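PDB 4A39: metallo-carboxypeptidase from Pseudomonas aeruginosa, which probably cleaves amino acids from the carboxyl ends of peptide chains, as a zinc-dependent member of the M14 carboxypeptidase family. Local coordinates for residues Phe54-Met59 and Val118-Phe123; Leu161-His166 and Leu214-Asn219; Pro181-Ala186 and Met349-His354. One frame throughout, in Å; residues are numbered along the deposited sequence.

Interaction 1: residues Phe54-Met59 and Val118-Phe123; sequences FKVEGM and VRFAYF
Two neighbouring antiparallel strands of the N-terminal beta domain meet here, with Phe-54 and Val-56 paired to Phe-120 and Val-118. Both pairs are of the hydrogen-bonded kind: Phe-54 N reaches Phe-120 O at 2.9 Å and Val-56 N reaches Val-118 O at 2.8 Å, each answered by a bond in the return direction. The four side chains lie on one face of the sheet. In Phe-54, CG lies between the backbone N and the carbonyl carbon (chi1 59°), which turns the ring toward strand 118-121 until Phe-120 CB sits over its face, 4.0 Å from the centroid. The two rings are slid apart and barely overlap, touching through Phe-54 CE2 and Phe-120 CD2 at 3.6 Å. In this mixed sheet of the cytosolic carboxypeptidase N-terminal domain, Phe-67 and Phe-109 from other strands add to the same aromatic cluster. Past the turn at Gly-58, Met-59 folds back, and its CE lies unusually close to Val-118 CG1, at 3.4 Å. On the other face Lys-55 and Arg-119 run side by side, the aliphatic chain of Lys-55 lying over one face of the guanidinium; their cationic ends come implausibly close and their exact placement is doubtful.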
loop_
_atom_site.group_PDB
_atom_site.type_symbol
_atom_site.label_atom_id
_atom_site.label_comp_id
_atom_site.label_asym_id
_atom_site.label_seq_id
_atom_site.Cartn_x
_atom_site.Cartn_y
_atom_site.Cartn_z
ATOM N N PHE A 54 5.189 -10.982 -13.508
ATOM C CA PHE A 54 5.078 -11.979 -14.563
ATOM C C PHE A 54 5.537 -13.356 -14.123
ATOM O O PHE A 54 6.224 -13.507 -13.110
ATOM C CB PHE A 54 5.874 -11.557 -15.810
ATOM C CG PHE A 54 7.345 -11.350 -15.565
ATOM C CD1 PHE A 54 7.825 -10.117 -15.133
ATOM C CD2 PHE A 54 8.255 -12.389 -15.775
ATOM C CE1 PHE A 54 9.191 -9.918 -14.916
ATOM C CE2 PHE A 54 9.622 -12.199 -15.560
ATOM C CZ PHE A 54 10.090 -10.960 -15.130
ATOM N N LYS A 55 5.144 -14.365 -14.893
ATOM C CA LYS A 55 5.514 -15.743 -14.604
ATOM C C LYS A 55 6.367 -16.307 -15.734
ATOM O O LYS A 55 6.138 -16.013 -16.908
ATOM C CB LYS A 55 4.264 -16.616 -14.440
ATOM C CG LYS A 55 3.396 -16.271 -13.241
ATOM C CD LYS A 55 2.285 -17.300 -13.068
ATOM C CE LYS A 55 1.330 -16.909 -11.956
ATOM N NZ LYS A 55 0.240 -17.914 -11.783
ATOM N N VAL A 56 7.367 -17.105 -15.367
ATOM C CA VAL A 56 8.239 -17.742 -16.350
ATOM C C VAL A 56 8.038 -19.247 -16.201
ATOM O O VAL A 56 8.029 -19.768 -15.088
ATOM C CB VAL A 56 9.730 -17.410 -16.100
ATOM C CG1 VAL A 56 10.583 -17.941 -17.246
ATOM C CG2 VAL A 56 9.918 -15.906 -15.962
ATOM N N GLU A 57 7.865 -19.950 -17.313
ATOM C CA GLU A 57 7.676 -21.393 -17.257
ATOM C C GLU A 57 8.585 -22.064 -18.278
ATOM O O GLU A 57 9.022 -21.430 -19.238
ATOM C CB GLU A 57 6.206 -21.747 -17.535
ATOM C CG GLU A 57 5.228 -21.044 -16.607
ATOM C CD GLU A 57 3.768 -21.269 -16.974
ATOM O OE1 GLU A 57 3.471 -21.578 -18.148
ATOM O OE2 GLU A 57 2.910 -21.113 -16.076
ATOM N N GLY A 58 8.882 -23.339 -18.052
ATOM C CA GLY A 58 9.734 -24.087 -18.963
ATOM C C GLY A 58 11.215 -23.739 -18.922
ATOM O O GLY A 58 11.924 -23.921 -19.912
ATOM N N MET A 59 11.698 -23.246 -17.785
ATOM C CA MET A 59 13.109 -22.890 -17.673
ATOM C C MET A 59 13.982 -24.131 -17.534
ATOM O O MET A 59 13.605 -25.099 -16.868
ATOM C CB MET A 59 13.341 -21.972 -16.470
ATOM C CG MET A 59 12.556 -20.674 -16.506
ATOM S SD MET A 59 12.989 -19.601 -15.124
ATOM C CE MET A 59 12.207 -20.459 -13.784
ATOM N N VAL A 118 9.003 -19.825 -12.168
ATOM C CA VAL A 118 9.173 -18.819 -11.133
ATOM C C VAL A 118 8.417 -17.549 -11.511
ATOM O O VAL A 118 8.162 -17.293 -12.689
ATOM C CB VAL A 118 10.676 -18.482 -10.951
ATOM C CG1 VAL A 118 11.184 -17.678 -12.142
ATOM C CG2 VAL A 118 10.885 -17.737 -9.655
ATOM N N ARG A 119 8.039 -16.764 -10.507
ATOM C CA ARG A 119 7.339 -15.508 -10.736
ATOM C C ARG A 119 8.206 -14.357 -10.226
ATOM O O ARG A 119 8.952 -14.525 -9.264
ATOM C CB ARG A 119 5.996 -15.473 -9.988
ATOM C CG ARG A 119 5.005 -16.572 -10.346
ATOM C CD ARG A 119 4.948 -17.673 -9.284
ATOM N NE ARG A 119 3.990 -18.707 -9.662
ATOM C CZ ARG A 119 2.673 -18.579 -9.567
ATOM N NH1 ARG A 119 2.142 -17.460 -9.087
ATOM N NH2 ARG A 119 1.885 -19.560 -9.984
ATOM N N PHE A 120 8.123 -13.206 -10.891
ATOM C CA PHE A 120 8.849 -12.010 -10.471
ATOM C C PHE A 120 7.834 -10.886 -10.327
ATOM O O PHE A 120 6.860 -10.819 -11.086
ATOM C CB PHE A 120 9.906 -11.580 -11.501
ATOM C CG PHE A 120 11.068 -12.517 -11.615
ATOM C CD1 PHE A 120 12.181 -12.356 -10.798
ATOM C CD2 PHE A 120 11.066 -13.544 -12.552
ATOM C CE1 PHE A 120 13.276 -13.198 -10.912
ATOM C CE2 PHE A 120 12.159 -14.393 -12.677
ATOM C CZ PHE A 120 13.267 -14.218 -11.855
ATOM N N ALA A 121 8.051 -10.016 -9.347
ATOM C CA ALA A 121 7.154 -8.887 -9.133
ATOM C C ALA A 121 7.901 -7.731 -8.485
ATOM O O ALA A 121 8.986 -7.916 -7.932
ATOM C CB ALA A 121 5.967 -9.298 -8.265
ATOM N N TYR A 122 7.318 -6.540 -8.555
ATOM C CA TYR A 122 7.941 -5.349 -7.984
ATOM C C TYR A 122 7.844 -5.397 -6.458
ATOM O O TYR A 122 8.676 -4.820 -5.750
ATOM C CB TYR A 122 7.270 -4.096 -8.557
ATOM C CG TYR A 122 7.954 -2.783 -8.232
ATOM C CD1 TYR A 122 9.349 -2.692 -8.150
ATOM C CD2 TYR A 122 7.207 -1.623 -8.040
ATOM C CE1 TYR A 122 9.980 -1.476 -7.884
ATOM C CE2 TYR A 122 7.826 -0.404 -7.774
ATOM C CZ TYR A 122 9.210 -0.336 -7.696
ATOM O OH TYR A 122 9.822 0.872 -7.426
ATOM N N PHE A 123 6.818 -6.082 -5.966
ATOM C CA PHE A 123 6.610 -6.288 -4.531
ATOM C C PHE A 123 5.708 -7.511 -4.388
ATOM O O PHE A 123 4.996 -7.866 -5.326
ATOM C CB PHE A 123 5.931 -5.082 -3.865
ATOM C CG PHE A 123 6.021 -5.101 -2.358
ATOM C CD1 PHE A 123 7.170 -4.649 -1.714
ATOM C CD2 PHE A 123 4.978 -5.611 -1.589
ATOM C CE1 PHE A 123 7.276 -4.708 -0.325
ATOM C CE2 PHE A 123 5.077 -5.674 -0.197
ATOM C CZ PHE A 123 6.227 -5.222 0.433
#

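Interaction 2: residues Leu161-His166 and Leu214-Asn219; sequences LRVRRH and LYLVPN
This is an antiparallel strand pairing, one strand in from the edge of the catalytic domain's sheet: Leu-161 to Val-163 come from strand 157-163, next to the outermost strand 144-151, and Leu-214 to Leu-216 from strand 212-217. Leu-161 pairs with Leu-216 and Val-163 with Leu-214, both as hydrogen-bonded pairs. Leu-216 N meets Leu-161 O at 2.8 Å almost straight, and Val-163 N meets Leu-214 O at the same length. The non-hydrogen-bonded pair between them is Arg-162 with Tyr-215, where Arg-162 CA comes within 3.1 Å of Leu-214 O in a CA-H...O contact.

Arg-162 and Tyr-215 lean the same way off the sheet. The arginine leaves with CG anti to its N (chi1 176°) and stays extended at chi2, which carries CD over the phenol at its hydroxyl end, 3.4 Å from Tyr-215 CZ; the bend at chi3 then turns the guanidinium toward the hydroxyl. NH1 of Arg-162 donates to OH of Tyr-215 at 3.1 Å, with the oxygen 1° out of the guanidinium plane. The two flat groups stand 76° apart, so they meet through the guanidinium edge and are not stacked. Tyr-215 instead stacks on Trp-174 of the next strand.

Opposite lies an apolar face: CB of Val-163 meets CB of Leu-214 at 3.9 Å, and the Leu-161 and Pro-218 side chains cross at about a right angle, CD1 of Leu-161 to CG of Pro-218 at 4.1 Å. Helices 128-138, 185-196 and 203-211 pack on this side, as in the alpha/beta fold of zinc carboxypeptidases. The chemistry is thus split by face: aliphatic groups bind sheet to helices, while the Arg-162 N-H bond would probably polarise and orient the accepting Tyr-215 hydroxyl.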
loop_
_atom_site.group_PDB
_atom_site.type_symbol
_atom_site.label_atom_id
_atom_site.label_comp_id
_atom_site.label_asym_id
_atom_site.label_seq_id
_atom_site.Cartn_x
_atom_site.Cartn_y
_atom_site.Cartn_z
ATOM N N LEU A 161 -15.426 -1.516 6.110
ATOM C CA LEU A 161 -15.687 -2.330 7.292
ATOM C C LEU A 161 -15.655 -1.478 8.547
ATOM O O LEU A 161 -14.893 -0.520 8.625
ATOM C CB LEU A 161 -14.631 -3.434 7.420
ATOM C CG LEU A 161 -14.370 -4.296 6.183
ATOM C CD1 LEU A 161 -13.207 -5.237 6.459
ATOM C CD2 LEU A 161 -15.629 -5.072 5.814
ATOM N N ARG A 162 -16.498 -1.814 9.521
ATOM C CA ARG A 162 -16.506 -1.078 10.779
ATOM C C ARG A 162 -16.344 -2.040 11.938
ATOM O O ARG A 162 -17.033 -3.063 12.017
ATOM C CB ARG A 162 -17.795 -0.260 10.970
ATOM C CG ARG A 162 -17.838 0.437 12.341
ATOM C CD ARG A 162 -18.852 1.569 12.420
ATOM N NE ARG A 162 -20.231 1.095 12.412
ATOM C CZ ARG A 162 -21.288 1.897 12.496
ATOM N NH1 ARG A 162 -21.118 3.209 12.591
ATOM N NH2 ARG A 162 -22.513 1.387 12.489
ATOM N N VAL A 163 -15.408 -1.718 12.823
ATOM C CA VAL A 163 -15.150 -2.529 14.002
ATOM C C VAL A 163 -15.736 -1.741 15.170
ATOM O O VAL A 163 -15.248 -0.665 15.512
ATOM C CB VAL A 163 -13.634 -2.733 14.223
ATOM C CG1 VAL A 163 -13.400 -3.694 15.374
ATOM C CG2 VAL A 163 -12.986 -3.256 12.949
ATOM N N ARG A 164 -16.802 -2.270 15.762
ATOM C CA ARG A 164 -17.471 -1.614 16.883
ATOM C C ARG A 164 -17.843 -2.674 17.911
ATOM O O ARG A 164 -18.691 -3.529 17.650
ATOM C CB ARG A 164 -18.727 -0.891 16.378
ATOM C CG ARG A 164 -19.556 -0.176 17.443
ATOM C CD ARG A 164 -20.665 0.654 16.779
ATOM N NE ARG A 164 -21.585 1.288 17.725
ATOM C CZ ARG A 164 -21.308 2.371 18.448
ATOM N NH1 ARG A 164 -20.128 2.964 18.342
ATOM N NH2 ARG A 164 -22.220 2.867 19.278
ATOM N N ARG A 165 -17.207 -2.624 19.077
ATOM C CA ARG A 165 -17.473 -3.604 20.122
ATOM C C ARG A 165 -18.180 -3.032 21.347
ATOM O O ARG A 165 -18.544 -3.772 22.262
ATOM C CB ARG A 165 -16.168 -4.290 20.534
ATOM C CG ARG A 165 -15.613 -5.196 19.443
ATOM C CD ARG A 165 -14.286 -5.831 19.812
ATOM N NE ARG A 165 -13.837 -6.745 18.762
ATOM C CZ ARG A 165 -12.655 -7.352 18.743
ATOM N NH1 ARG A 165 -11.783 -7.148 19.722
ATOM N NH2 ARG A 165 -12.344 -8.168 17.745
ATOM N N HIS A 166 -18.371 -1.718 21.360
ATOM C CA HIS A 166 -19.055 -1.044 22.461
ATOM C C HIS A 166 -20.058 -0.054 21.883
ATOM O O HIS A 166 -19.682 0.892 21.195
ATOM C CB HIS A 166 -18.052 -0.314 23.358
ATOM C CG HIS A 166 -17.333 -1.214 24.313
ATOM N ND1 HIS A 166 -16.525 -2.250 23.895
ATOM C CD2 HIS A 166 -17.315 -1.245 25.667
ATOM C CE1 HIS A 166 -16.042 -2.881 24.951
ATOM N NE2 HIS A 166 -16.505 -2.290 26.038
ATOM N N LEU A 214 -13.313 1.325 14.479
ATOM C CA LEU A 214 -12.409 1.421 13.342
ATOM C C LEU A 214 -13.201 1.361 12.044
ATOM O O LEU A 214 -14.095 0.528 11.893
ATOM C CB LEU A 214 -11.390 0.282 13.368
ATOM C CG LEU A 214 -10.623 0.083 14.676
ATOM C CD1 LEU A 214 -9.656 -1.073 14.503
ATOM C CD2 LEU A 214 -9.881 1.355 15.062
ATOM N N TYR A 215 -12.883 2.274 11.129
ATOM C CA TYR A 215 -13.511 2.339 9.810
ATOM C C TYR A 215 -12.374 1.988 8.855
ATOM O O TYR A 215 -11.428 2.762 8.684
ATOM C CB TYR A 215 -14.042 3.749 9.546
ATOM C CG TYR A 215 -15.271 4.091 10.367
ATOM C CD1 TYR A 215 -15.176 4.320 11.739
ATOM C CD2 TYR A 215 -16.529 4.169 9.773
ATOM C CE1 TYR A 215 -16.305 4.620 12.502
ATOM C CE2 TYR A 215 -17.668 4.472 10.528
ATOM C CZ TYR A 215 -17.545 4.696 11.887
ATOM O OH TYR A 215 -18.660 5.015 12.634
ATOM N N LEU A 216 -12.482 0.817 8.234
ATOM C CA LEU A 216 -11.426 0.306 7.368
ATOM C C LEU A 216 -11.806 0.044 5.920
ATOM O O LEU A 216 -12.849 -0.540 5.640
ATOM C CB LEU A 216 -10.905 -1.009 7.954
ATOM C CG LEU A 216 -10.656 -1.080 9.463
ATOM C CD1 LEU A 216 -10.361 -2.519 9.857
ATOM C CD2 LEU A 216 -9.510 -0.161 9.845
ATOM N N VAL A 217 -10.935 0.463 5.006
ATOM C CA VAL A 217 -11.133 0.216 3.579
ATOM C C VAL A 217 -9.876 -0.512 3.111
ATOM O O VAL A 217 -8.870 0.119 2.802
ATOM C CB VAL A 217 -11.277 1.520 2.764
ATOM C CG1 VAL A 217 -11.382 1.185 1.280
ATOM C CG2 VAL A 217 -12.520 2.291 3.209
ATOM N N PRO A 218 -9.916 -1.856 3.069
ATOM C CA PRO A 218 -8.791 -2.699 2.648
ATOM C C PRO A 218 -8.175 -2.382 1.286
ATOM O O PRO A 218 -6.961 -2.519 1.110
ATOM C CB PRO A 218 -9.378 -4.105 2.699
ATOM C CG PRO A 218 -10.343 -4.006 3.838
ATOM C CD PRO A 218 -11.029 -2.690 3.559
ATOM N N ASN A 219 -8.999 -1.992 0.317
ATOM C CA ASN A 219 -8.467 -1.649 -1.002
ATOM C C ASN A 219 -9.303 -0.601 -1.725
ATOM O O ASN A 219 -10.468 -0.824 -2.074
ATOM C CB ASN A 219 -8.316 -2.897 -1.875
ATOM C CG ASN A 219 -7.479 -2.630 -3.111
ATOM O OD1 ASN A 219 -7.923 -1.958 -4.042
ATOM N ND2 ASN A 219 -6.248 -3.137 -3.117
#

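Interaction 3: residues Pro181-Ala186 and Met349-His354; sequences PGEHMA and MPFKDH. With ZN (zinc ion), chain C; GEM ((2-guanidinoethylmercapto)succinic acid), chain D.
A methionine methyl stands almost dead centre over a phenylalanine ring: CE of Met-185 is 3.4 Å from the centroid of Phe-351 and only 7° off the ring normal. The sulfur follows over the same face, SD of Met-185 lying 4.1 Å from the Phe-351 centroid, so this is a Met-aromatic contact backed by a CH-pi one. To get there Met-185 sets CG between its N and carbonyl carbon (chi1 53°) and then folds twice, at chi2 and chi3. Its CG also rests on Met-349 CB at 4.0 Å; the two methionines slide past each other in opposite directions, and Met-349 CE ends against Met-185 O.

The ring edge of Phe-351 faces the backbone at Gly-182, whose O lies near the ring plane, 3.4 Å from CZ. Glu-183, centre of an inverse gamma turn, crosses the ring nearly at right angles and touches CZ of Phe-351 with its CG at 3.9 Å. Beyond that contact its carboxylate binds the zinc ion through both oxygens, OE1 of Glu-183 at 2.2 Å and OE2 more loosely at 2.4 Å. His-180 and His-273 complete the protein ligands, the HxxE plus distant His set of M14 carboxypeptidases, and O13 of the bound (2-guanidinoethylmercapto)succinic acid coordinates the metal as well. Gly-274 N donates to Glu-183 OE1.

Across the two segments the contact is held by dispersion and weak aromatic forces; the Phe-351 ring, packed against Glu-183 CG, may limit where that side chain can go, while the metal and Gly-274 N grip its carboxylate.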
loop_
_atom_site.group_PDB
_atom_site.type_symbol
_atom_site.label_atom_id
_atom_site.label_comp_id
_atom_site.label_asym_id
_atom_site.label_seq_id
_atom_site.Cartn_x
_atom_site.Cartn_y
_atom_site.Cartn_z
ATOM N N PRO A 181 -2.771 1.459 -7.062
ATOM C CA PRO A 181 -2.749 0.008 -7.272
ATOM C C PRO A 181 -1.436 -0.748 -7.163
ATOM O O PRO A 181 -1.423 -1.894 -6.712
ATOM C CB PRO A 181 -3.406 -0.149 -8.642
ATOM C CG PRO A 181 -2.981 1.091 -9.355
ATOM C CD PRO A 181 -3.213 2.149 -8.289
ATOM N N GLY A 182 -0.336 -0.121 -7.566
ATOM C CA GLY A 182 0.944 -0.805 -7.503
ATOM C C GLY A 182 1.569 -0.904 -6.124
ATOM O O GLY A 182 2.557 -1.620 -5.937
ATOM N N GLU A 183 0.998 -0.206 -5.148
ATOM C CA GLU A 183 1.555 -0.204 -3.796
ATOM C C GLU A 183 0.952 -1.309 -2.938
ATOM O O GLU A 183 0.312 -1.061 -1.917
ATOM C CB GLU A 183 1.349 1.189 -3.181
ATOM C CG GLU A 183 2.223 2.245 -3.869
ATOM C CD GLU A 183 1.751 3.673 -3.661
ATOM O OE1 GLU A 183 1.116 3.955 -2.621
ATOM O OE2 GLU A 183 2.037 4.520 -4.541
ATOM N N HIS A 184 1.206 -2.542 -3.366
ATOM C CA HIS A 184 0.679 -3.739 -2.720
ATOM C C HIS A 184 0.986 -3.921 -1.243
ATOM O O HIS A 184 0.270 -4.641 -0.545
ATOM C CB HIS A 184 1.117 -4.968 -3.523
ATOM C CG HIS A 184 0.406 -5.100 -4.835
ATOM N ND1 HIS A 184 -0.637 -5.980 -5.030
ATOM C CD2 HIS A 184 0.537 -4.409 -5.993
ATOM C CE1 HIS A 184 -1.116 -5.826 -6.253
ATOM N NE2 HIS A 184 -0.422 -4.880 -6.858
ATOM N N MET A 185 2.046 -3.283 -0.760
ATOM C CA MET A 185 2.375 -3.373 0.656
ATOM C C MET A 185 1.216 -2.805 1.471
ATOM O O MET A 185 1.011 -3.184 2.622
ATOM C CB MET A 185 3.654 -2.583 0.965
ATOM C CG MET A 185 3.642 -1.129 0.476
ATOM S SD MET A 185 4.095 -0.934 -1.266
ATOM C CE MET A 185 5.894 -1.114 -1.158
ATOM N N ALA A 186 0.450 -1.902 0.865
ATOM C CA ALA A 186 -0.671 -1.264 1.551
ATOM C C ALA A 186 -1.753 -2.233 2.035
ATOM O O ALA A 186 -2.140 -2.196 3.205
ATOM C CB ALA A 186 -1.282 -0.187 0.665
ATOM N N MET A 349 5.546 2.791 3.209
ATOM C CA MET A 349 6.412 1.625 3.369
ATOM C C MET A 349 7.240 1.522 2.089
ATOM O O MET A 349 6.760 1.833 0.997
ATOM C CB MET A 349 5.581 0.362 3.580
ATOM C CG MET A 349 4.894 0.297 4.938
ATOM S SD MET A 349 3.702 -1.056 4.990
ATOM C CE MET A 349 2.283 -0.261 4.183
ATOM N N PRO A 350 8.495 1.071 2.204
ATOM C CA PRO A 350 9.393 0.946 1.053
ATOM C C PRO A 350 9.249 -0.264 0.140
ATOM O O PRO A 350 8.894 -1.351 0.587
ATOM C CB PRO A 350 10.766 0.972 1.705
ATOM C CG PRO A 350 10.526 0.163 2.951
ATOM C CD PRO A 350 9.194 0.718 3.456
ATOM N N PHE A 351 9.535 -0.057 -1.145
ATOM C CA PHE A 351 9.533 -1.150 -2.112
ATOM C C PHE A 351 10.887 -1.845 -1.987
ATOM O O PHE A 351 11.052 -2.984 -2.427
ATOM C CB PHE A 351 9.384 -0.639 -3.552
ATOM C CG PHE A 351 7.964 -0.411 -3.969
ATOM C CD1 PHE A 351 7.334 0.802 -3.710
ATOM C CD2 PHE A 351 7.250 -1.414 -4.608
ATOM C CE1 PHE A 351 6.009 1.009 -4.084
ATOM C CE2 PHE A 351 5.922 -1.220 -4.987
ATOM C CZ PHE A 351 5.299 -0.003 -4.724
ATOM N N LYS A 352 11.855 -1.137 -1.407
ATOM C CA LYS A 352 13.208 -1.657 -1.204
ATOM C C LYS A 352 13.214 -2.363 0.154
ATOM O O LYS A 352 12.453 -3.305 0.357
ATOM C CB LYS A 352 14.223 -0.501 -1.239
ATOM C CG LYS A 352 14.322 0.184 -2.604
ATOM C CD LYS A 352 15.193 1.429 -2.556
ATOM C CE LYS A 352 15.298 2.089 -3.929
ATOM N NZ LYS A 352 16.142 3.320 -3.874
ATOM N N ASP A 353 14.061 -1.918 1.078
ATOM C CA ASP A 353 14.112 -2.513 2.415
ATOM C C ASP A 353 13.959 -1.353 3.389
ATOM O O ASP A 353 13.996 -0.193 2.983
ATOM C CB ASP A 353 15.474 -3.195 2.642
ATOM C CG ASP A 353 15.468 -4.204 3.800
ATOM O OD1 ASP A 353 14.485 -4.284 4.561
ATOM O OD2 ASP A 353 16.476 -4.927 3.950
ATOM N N HIS A 354 13.739 -1.668 4.661
ATOM C CA HIS A 354 13.667 -0.648 5.702
ATOM C C HIS A 354 15.102 -0.754 6.205
ATOM O O HIS A 354 15.405 -1.574 7.068
ATOM C CB HIS A 354 12.675 -1.058 6.794
ATOM C CG HIS A 354 12.568 -0.074 7.920
ATOM N ND1 HIS A 354 12.855 -0.406 9.227
ATOM C CD2 HIS A 354 12.186 1.226 7.938
ATOM C CE1 HIS A 354 12.654 0.644 10.003
ATOM N NE2 HIS A 354 12.247 1.647 9.245
HETATM ZN ZN ZN C . 0.792 6.070 -3.184
HETATM C C8 GEM D . 2.013 10.471 -2.112
HETATM S S7 GEM D . 0.918 9.990 -0.728
HETATM C C6 GEM D . 1.236 11.361 0.442
HETATM C C5 GEM D . 2.635 11.975 0.341
HETATM N N3 GEM D . 2.766 12.753 -0.899
HETATM C C1 GEM D . 2.941 14.072 -0.830
HETATM N N4 GEM D . 2.981 14.667 0.360
HETATM N N2 GEM D . 3.065 14.797 -1.937
HETATM C C9 GEM D . 1.229 10.652 -3.414
HETATM O O14 GEM D . -0.019 10.564 -3.357
HETATM O O15 GEM D . 1.897 10.877 -4.443
HETATM C C10 GEM D . 3.140 9.453 -2.298
HETATM C C11 GEM D . 2.602 8.063 -2.650
HETATM O O12 GEM D . 2.999 7.099 -1.958
HETATM O O13 GEM D . 1.816 7.992 -3.618
#

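How the interactions relate
Following the chain, interaction 1 closes first, bringing strand 118-121 back to strand 53-57 around a helix-free loop wholly within the N-terminal beta domain. The catalytic domain follows. Interaction 2 opens at 161-166, interaction 3 opens at 181-186 before 214-219 closes interaction 2, and 349-354 closes interaction 3 much later: their segments alternate, so these two contacts cross. Both reach the same seven-stranded sheet, near one edge in interaction 2 and near the zinc in interaction 3. Interactions 1 and 2 stay apart, but 1 and 3 touch: Tyr-122 packs on Phe-351 and Phe-123 on Met-185, joining the N-terminal domain to the catalytic core.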